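Local coordinates for protein putative dienelactone hydrolase (Klebsiella pneumoniae subsp. pneumoniae MGH 78578, PDB 3F67) that is a putative hydrolase of the dienelactone hydrolase family with an alpha/beta-hydrolase fold, probably acting on ester bonds, at residues Pro12-Asn17 against Leu97-His102; Met18-Ala23 against Leu61-Glu66. All coordinates share one frame; numbering follows the deposited sequence.

Contact 1 of 2, residues Pro12-Asn17 against Leu97-His102; sequences PSQGEN and LADLDH
With its hydroxyl swung opposite the backbone nitrogen (chi1 -168°), Ser13 reaches Asp99, whose carboxylate, turned beside its own backbone nitrogen (chi1 -76°), swings out from the helix toward the hairpin. Ser13 OG donates to Asp99 OD1 at 2.6 Å, arriving on the anti side and well out of the carboxylate plane. The same oxygen also forms a salt bridge with Arg70, which would help to stabilise a negative charge on a largely buried aspartate. A short hydroxyl side chain suits Ser13, which is buried between Asp99 and CB of His102 (OG to CB 3.4 Å).

His102 leans back along its helix: its ND1 donates to Ala98 O at 2.8 Å, almost straight and within the ring plane, which fixes the ring's rotation. Ala98 O accepts His102 N as well, from the opposite face of its carbonyl plane. One face of the imidazole then lies under the strand, where CA of Ser13 makes a CH-pi contact, 4.0 Å from the ring centroid. These residues belong to the beta hairpin that opens the chain, strand 4-13 turning back into strand 16-25 through a type I' turn from Ser13 to Glu16, and the hairpin end rests on helix 93-108.

Gln14, at the turn, crosses the His102 side chain at about a right angle and puts its CG 3.7 Å from CE1 of His102, while its terminal amide covers the methyl of Ala98, a residue small enough to admit it. Farther along, a water donates to both Pro12 O and His102 O, each at 2.8 Å, bridging strand and helix backbones.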
ATOM      1  N   PRO A  12      -1.644  18.284   4.711  1.00 20.97           N
ATOM      2  CA  PRO A  12      -0.825  18.864   5.780  1.00 22.11           C
ATOM      3  C   PRO A  12      -0.231  17.722   6.616  1.00 23.77           C
ATOM      4  O   PRO A  12      -0.948  16.810   7.012  1.00 22.66           O
ATOM      5  CB  PRO A  12      -1.832  19.714   6.593  1.00 23.07           C
ATOM      6  CG  PRO A  12      -3.026  19.927   5.681  1.00 21.93           C
ATOM      7  CD  PRO A  12      -3.073  18.688   4.773  1.00 20.89           C
ATOM      8  N   SER A  13       1.077  17.720   6.848  1.00 24.46           N
ATOM      9  CA  SER A  13       1.666  16.510   7.433  1.00 27.96           C
ATOM     10  C   SER A  13       2.942  16.784   8.193  1.00 29.17           C
ATOM     11  O   SER A  13       3.971  17.148   7.598  1.00 28.95           O
ATOM     12  CB  SER A  13       1.897  15.410   6.368  1.00 27.34           C
ATOM     13  OG  SER A  13       2.203  14.143   6.985  1.00 30.98           O
ATOM     14  N   GLN A  14       2.868  16.570   9.513  1.00 30.58           N
ATOM     15  CA  GLN A  14       3.995  16.829  10.422  1.00 31.15           C
ATOM     16  C   GLN A  14       4.633  18.227  10.166  1.00 31.46           C
ATOM     17  O   GLN A  14       5.857  18.393  10.267  1.00 32.26           O
ATOM     18  CB  GLN A  14       5.032  15.679  10.316  1.00 31.45           C
ATOM     19  CG  GLN A  14       4.409  14.258  10.388  1.00 31.81           C
ATOM     20  CD  GLN A  14       5.430  13.126  10.317  1.00 34.23           C
ATOM     21  OE1 GLN A  14       5.592  12.426   9.276  1.00 29.66           O
ATOM     22  NE2 GLN A  14       6.105  12.906  11.435  1.00 32.34           N
ATOM     23  N   GLY A  15       3.797  19.222   9.845  1.00 30.74           N
ATOM     24  CA  GLY A  15       4.242  20.596   9.557  1.00 28.83           C
ATOM     25  C   GLY A  15       4.606  20.994   8.116  1.00 28.36           C
ATOM     26  O   GLY A  15       5.009  22.141   7.859  1.00 28.44           O
ATOM     27  N   GLU A  16       4.454  20.051   7.187  0.50 27.07           N
ATOM     28  CA  GLU A  16       4.840  20.252   5.792  0.50 26.41           C
ATOM     29  C   GLU A  16       3.741  19.774   4.869  0.50 25.17           C
ATOM     30  O   GLU A  16       2.907  18.967   5.279  0.50 24.86           O
ATOM     31  CB  GLU A  16       6.125  19.496   5.498  0.50 26.26           C
ATOM     32  CG  GLU A  16       7.342  20.124   6.120  0.50 28.21           C
ATOM     33  CD  GLU A  16       8.484  19.159   6.172  0.50 29.16           C
ATOM     34  OE1 GLU A  16       8.409  18.217   6.986  0.50 28.87           O
ATOM     35  OE2 GLU A  16       9.440  19.334   5.392  0.50 30.08           O
ATOM     36  N   ASN A  17       3.737  20.262   3.630  1.00 24.15           N
ATOM     37  CA  ASN A  17       2.662  19.961   2.704  1.00 22.68           C
ATOM     38  C   ASN A  17       3.078  18.853   1.758  1.00 20.28           C
ATOM     39  O   ASN A  17       3.915  19.036   0.871  1.00 18.85           O
ATOM     40  CB  ASN A  17       2.285  21.212   1.916  1.00 24.21           C
ATOM     41  CG  ASN A  17       1.780  22.306   2.816  1.00 28.06           C
ATOM     42  OD1 ASN A  17       0.769  22.123   3.502  1.00 31.95           O
ATOM     43  ND2 ASN A  17       2.493  23.443   2.843  1.00 31.44           N
ATOM     44  N   LEU A  97       4.704   6.015   8.384  1.00 14.64           N
ATOM     45  CA  LEU A  97       3.458   5.632   9.078  1.00 14.44           C
ATOM     46  C   LEU A  97       2.748   6.898   9.608  1.00 15.27           C
ATOM     47  O   LEU A  97       1.516   7.000   9.547  1.00 14.30           O
ATOM     48  CB  LEU A  97       3.759   4.646  10.217  1.00 14.97           C
ATOM     49  CG  LEU A  97       4.464   3.343   9.704  1.00 16.21           C
ATOM     50  CD1 LEU A  97       4.685   2.443  10.907  1.00 19.94           C
ATOM     51  CD2 LEU A  97       3.652   2.597   8.644  1.00 19.74           C
ATOM     52  N   ALA A  98       3.520   7.869  10.087  1.00 15.51           N
ATOM     53  CA  ALA A  98       2.935   9.117  10.570  1.00 16.03           C
ATOM     54  C   ALA A  98       2.303   9.905   9.400  1.00 15.79           C
ATOM     55  O   ALA A  98       1.229  10.514   9.546  1.00 15.86           O
ATOM     56  CB  ALA A  98       4.007   9.987  11.299  1.00 16.99           C
ATOM     57  N   ASP A  99       2.944   9.877   8.240  1.00 14.17           N
ATOM     58  CA  ASP A  99       2.358  10.537   7.063  1.00 13.61           C
ATOM     59  C   ASP A  99       1.047   9.844   6.661  1.00 14.37           C
ATOM     60  O   ASP A  99       0.112  10.522   6.210  1.00 14.49           O
ATOM     61  CB  ASP A  99       3.342  10.517   5.864  1.00 14.04           C
ATOM     62  CG  ASP A  99       4.464  11.542   6.020  1.00 15.74           C
ATOM     63  OD1 ASP A  99       4.294  12.533   6.790  1.00 16.54           O
ATOM     64  OD2 ASP A  99       5.522  11.356   5.392  1.00 17.31           O
ATOM     65  N   LEU A 100       0.994   8.509   6.725  1.00 13.79           N
ATOM     66  CA  LEU A 100      -0.257   7.842   6.379  1.00 13.43           C
ATOM     67  C   LEU A 100      -1.366   8.247   7.357  1.00 14.42           C
ATOM     68  O   LEU A 100      -2.538   8.410   6.934  1.00 14.29           O
ATOM     69  CB  LEU A 100      -0.102   6.340   6.361  1.00 14.24           C
ATOM     70  CG  LEU A 100       0.896   5.862   5.305  1.00 13.95           C
ATOM     71  CD1 LEU A 100       1.135   4.350   5.415  1.00 15.36           C
ATOM     72  CD2 LEU A 100       0.421   6.240   3.855  1.00 17.53           C
ATOM     73  N   ASP A 101      -1.018   8.379   8.641  1.00 13.30           N
ATOM     74  CA  ASP A 101      -2.012   8.904   9.626  1.00 14.98           C
ATOM     75  C   ASP A 101      -2.519  10.282   9.187  1.00 15.68           C
ATOM     76  O   ASP A 101      -3.718  10.581   9.352  1.00 15.53           O
ATOM     77  CB  ASP A 101      -1.420   9.078  11.024  1.00 15.47           C
ATOM     78  CG  ASP A 101      -1.059   7.751  11.700  1.00 18.06           C
ATOM     79  OD1 ASP A 101      -1.624   6.667  11.358  1.00 16.69           O
ATOM     80  OD2 ASP A 101      -0.193   7.825  12.602  1.00 18.36           O
ATOM     81  N   HIS A 102      -1.619  11.128   8.657  1.00 15.53           N
ATOM     82  CA  HIS A 102      -2.081  12.465   8.232  1.00 15.84           C
ATOM     83  C   HIS A 102      -2.986  12.412   7.006  1.00 15.49           C
ATOM     84  O   HIS A 102      -3.884  13.254   6.827  1.00 14.74           O
ATOM     85  CB  HIS A 102      -0.898  13.431   8.035  1.00 16.45           C
ATOM     86  CG  HIS A 102      -0.347  13.924   9.334  1.00 21.07           C
ATOM     87  ND1 HIS A 102       0.494  13.166  10.115  1.00 25.63           N
ATOM     88  CD2 HIS A 102      -0.563  15.073  10.023  1.00 26.36           C
ATOM     89  CE1 HIS A 102       0.802  13.833  11.216  1.00 26.42           C
ATOM     90  NE2 HIS A 102       0.184  15.000  11.180  1.00 28.19           N
TER
HETATM   91  O   HOH W   1      -3.561  15.955   7.446  1.00 18.30           O

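Contact 2 of 2, residues Met18-Ala23 against Leu61-Glu66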
HETATM    1  N   MSE A  18       2.463  17.697   1.938  1.00 17.79           N
HETATM    2  CA  MSE A  18       2.790  16.513   1.146  1.00 16.81           C
HETATM    3  C   MSE A  18       1.864  16.415  -0.064  1.00 17.19           C
HETATM    4  O   MSE A  18       0.633  16.394   0.096  1.00 17.21           O
HETATM    5  CB  MSE A  18       2.578  15.265   2.006  1.00 17.34           C
HETATM    6  CG  MSE A  18       2.869  13.953   1.210  1.00 16.14           C
HETATM    7 SE   MSE A  18       2.964  12.481   2.503  0.90 16.66          SE
HETATM    8  CE  MSE A  18       1.174  12.681   3.245  1.00 17.11           C
ATOM      9  N   PRO A  19       2.429  16.390  -1.282  1.00 16.67           N
ATOM     10  CA  PRO A  19       1.572  16.238  -2.462  1.00 15.84           C
ATOM     11  C   PRO A  19       0.859  14.908  -2.420  1.00 15.40           C
ATOM     12  O   PRO A  19       1.405  13.924  -1.905  1.00 14.62           O
ATOM     13  CB  PRO A  19       2.575  16.199  -3.645  1.00 17.39           C
ATOM     14  CG  PRO A  19       3.795  16.842  -3.092  1.00 17.46           C
ATOM     15  CD  PRO A  19       3.845  16.476  -1.642  1.00 16.69           C
ATOM     16  N   ALA A  20      -0.341  14.890  -2.984  1.00 15.13           N
ATOM     17  CA  ALA A  20      -1.096  13.624  -3.104  1.00 15.20           C
ATOM     18  C   ALA A  20      -2.054  13.700  -4.252  1.00 17.01           C
ATOM     19  O   ALA A  20      -2.553  14.777  -4.583  1.00 18.51           O
ATOM     20  CB  ALA A  20      -1.851  13.309  -1.824  1.00 15.89           C
ATOM     21  N   TYR A  21      -2.348  12.542  -4.819  1.00 15.20           N
ATOM     22  CA  TYR A  21      -3.361  12.461  -5.875  1.00 15.97           C
ATOM     23  C   TYR A  21      -4.585  11.821  -5.235  1.00 15.52           C
ATOM     24  O   TYR A  21      -4.441  10.948  -4.375  1.00 14.74           O
ATOM     25  CB  TYR A  21      -2.831  11.533  -6.974  1.00 14.24           C
ATOM     26  CG  TYR A  21      -3.771  11.393  -8.176  1.00 15.11           C
ATOM     27  CD1 TYR A  21      -3.879  12.419  -9.122  1.00 17.53           C
ATOM     28  CD2 TYR A  21      -4.502  10.230  -8.362  1.00 14.40           C
ATOM     29  CE1 TYR A  21      -4.754  12.282 -10.230  1.00 18.45           C
ATOM     30  CE2 TYR A  21      -5.335  10.067  -9.455  1.00 16.72           C
ATOM     31  CZ  TYR A  21      -5.458  11.101 -10.380  1.00 17.55           C
ATOM     32  OH  TYR A  21      -6.294  10.951 -11.461  1.00 19.17           O
ATOM     33  N   HIS A  22      -5.773  12.241  -5.636  1.00 14.92           N
ATOM     34  CA  HIS A  22      -6.990  11.608  -5.107  1.00 16.29           C
ATOM     35  C   HIS A  22      -8.045  11.443  -6.177  1.00 16.00           C
ATOM     36  O   HIS A  22      -8.114  12.247  -7.118  1.00 17.76           O
ATOM     37  CB  HIS A  22      -7.561  12.372  -3.870  1.00 16.42           C
ATOM     38  CG  HIS A  22      -7.966  13.786  -4.168  1.00 18.56           C
ATOM     39  ND1 HIS A  22      -9.270  14.161  -4.422  1.00 23.31           N
ATOM     40  CD2 HIS A  22      -7.225  14.916  -4.270  1.00 22.89           C
ATOM     41  CE1 HIS A  22      -9.309  15.456  -4.697  1.00 25.49           C
ATOM     42  NE2 HIS A  22      -8.084  15.943  -4.591  1.00 24.98           N
ATOM     43  N   ALA A  23      -8.852  10.402  -6.044  1.00 15.54           N
ATOM     44  CA  ALA A  23      -9.941  10.137  -6.999  1.00 15.33           C
ATOM     45  C   ALA A  23     -11.124   9.644  -6.194  1.00 15.21           C
ATOM     46  O   ALA A  23     -10.944   8.942  -5.183  1.00 14.41           O
ATOM     47  CB  ALA A  23      -9.510   9.014  -8.035  1.00 14.91           C
ATOM     48  N   LEU A  61     -12.984   6.609  -2.061  1.00 14.70           N
ATOM     49  CA  LEU A  61     -12.097   7.807  -2.082  1.00 14.09           C
ATOM     50  C   LEU A  61     -10.688   7.241  -1.966  1.00 14.04           C
ATOM     51  O   LEU A  61     -10.263   6.794  -0.881  1.00 14.07           O
ATOM     52  CB  LEU A  61     -12.410   8.762  -0.911  1.00 13.64           C
ATOM     53  CG  LEU A  61     -11.346   9.857  -0.597  1.00 13.65           C
ATOM     54  CD1 LEU A  61     -11.083  10.687  -1.857  1.00 14.06           C
ATOM     55  CD2 LEU A  61     -11.891  10.752   0.569  1.00 14.70           C
ATOM     56  N   ALA A  62      -9.963   7.235  -3.079  1.00 13.20           N
ATOM     57  CA  ALA A  62      -8.630   6.627  -3.101  1.00 13.10           C
ATOM     58  C   ALA A  62      -7.600   7.734  -3.125  1.00 13.43           C
ATOM     59  O   ALA A  62      -7.706   8.687  -3.934  1.00 14.31           O
ATOM     60  CB  ALA A  62      -8.470   5.765  -4.393  1.00 13.33           C
ATOM     61  N   ILE A  63      -6.617   7.624  -2.260  1.00 13.10           N
ATOM     62  CA  ILE A  63      -5.630   8.751  -2.074  1.00 13.68           C
ATOM     63  C   ILE A  63      -4.226   8.182  -2.097  1.00 14.67           C
ATOM     64  O   ILE A  63      -3.937   7.267  -1.326  1.00 14.01           O
ATOM     65  CB  ILE A  63      -5.847   9.482  -0.710  1.00 13.19           C
ATOM     66  CG1 ILE A  63      -7.275  10.042  -0.634  1.00 13.83           C
ATOM     67  CG2 ILE A  63      -4.828  10.649  -0.572  1.00 13.89           C
ATOM     68  CD1 ILE A  63      -7.728  10.284   0.843  1.00 17.32           C
ATOM     69  N   ALA A  64      -3.361   8.691  -2.997  1.00 13.27           N
ATOM     70  CA  ALA A  64      -1.971   8.218  -3.064  1.00 14.66           C
ATOM     71  C   ALA A  64      -1.049   9.398  -2.692  1.00 13.88           C
ATOM     72  O   ALA A  64      -0.856  10.309  -3.509  1.00 14.20           O
ATOM     73  CB  ALA A  64      -1.630   7.775  -4.487  1.00 14.07           C
ATOM     74  N   PRO A  65      -0.434   9.342  -1.506  1.00 14.26           N
ATOM     75  CA  PRO A  65       0.525  10.398  -1.096  1.00 13.44           C
ATOM     76  C   PRO A  65       1.937  10.190  -1.685  1.00 13.77           C
ATOM     77  O   PRO A  65       2.396   9.049  -1.849  1.00 14.41           O
ATOM     78  CB  PRO A  65       0.566  10.243   0.436  1.00 13.85           C
ATOM     79  CG  PRO A  65       0.334   8.753   0.665  1.00 13.17           C
ATOM     80  CD  PRO A  65      -0.717   8.382  -0.408  1.00 14.35           C
ATOM     81  N   GLU A  66       2.596  11.309  -1.944  0.50 14.23           N
ATOM     82  CA  GLU A  66       3.966  11.355  -2.399  0.50 14.90           C
ATOM     83  C   GLU A  66       4.860  11.194  -1.166  0.50 14.64           C
ATOM     84  O   GLU A  66       5.401  12.186  -0.638  0.50 14.94           O
ATOM     85  CB  GLU A  66       4.205  12.718  -3.049  0.50 14.40           C
ATOM     86  CG  GLU A  66       5.368  12.721  -4.042  0.50 19.33           C
ATOM     87  CD  GLU A  66       5.120  11.794  -5.214  0.50 25.53           C
ATOM     88  OE1 GLU A  66       5.379  10.578  -5.065  0.50 25.67           O
ATOM     89  OE2 GLU A  66       4.678  12.284  -6.287  0.50 29.04           O
TER
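Met18 (selenomethionine) and Pro65 lie side by side and point the same way, the methyl CE of Met18 meeting CB of Pro65 at 3.8 Å. The chain is extended to the selenium and bent only at the last torsion (chi3 59°), so that SE and CE both lie alongside CB of Pro65. Val103 of helix 93-108 also touches Met18, and it reaches Ile63 as well. Pro19 crosses Glu66 at a slant, CB to CB 3.9 Å; beyond this apolar contact the Glu66 chain bends at chi2, and its OE1 accepts from Val44 N.

From Ala20 and Pro65 onward, side chains alternate across the two faces. Ala20, His22, Ile63 and Pro65 share one, where the methyl of Ala20 faces Ile63 CG2 at 4.2 Å and His22 CB lies against Ile63 CG1. Tyr21, Ala23, Ala62 and Ala64 share the other; the small alanines let helix 46-57 come close, and Tyr21 leads away to a hydrogen bond with Arg53.

Five backbone bonds join the strands, from Glu66 N to Pro19 O at 2.9 Å through reciprocal pairs Tyr21 with Ala64 and Ala23 with Ala62. Pro65 is in a non-hydrogen-bonded pair with Ala20, so its lack of an N-H costs this strand pair nothing. Such an antiparallel strand beside the parallel strands, with helices on both faces, is characteristic of the alpha/beta-hydrolase sheet.

Overall arrangement
The two contacts have centres about 12 Å apart and meet along strand 16-25, which starts in contact 1 and supplies one side of contact 2. In chain order, 12-17 and 18-23 come first, then 61-66 and finally 97-102, so both segments of contact 2 fall between those of contact 1. Contact 2 joins the N-terminal hairpin to strand 61-65 within the mixed sheet; contact 1 lays the hairpin's turn on helix 93-108. Met18 bridges them, its CE lying 3.8 Å from Asp99 O, and Leu100 CD2 comes within 4.1 Å of Pro65 CG. Together they attach the antiparallel edge of the sheet both to its neighbouring strand and to a flanking helix.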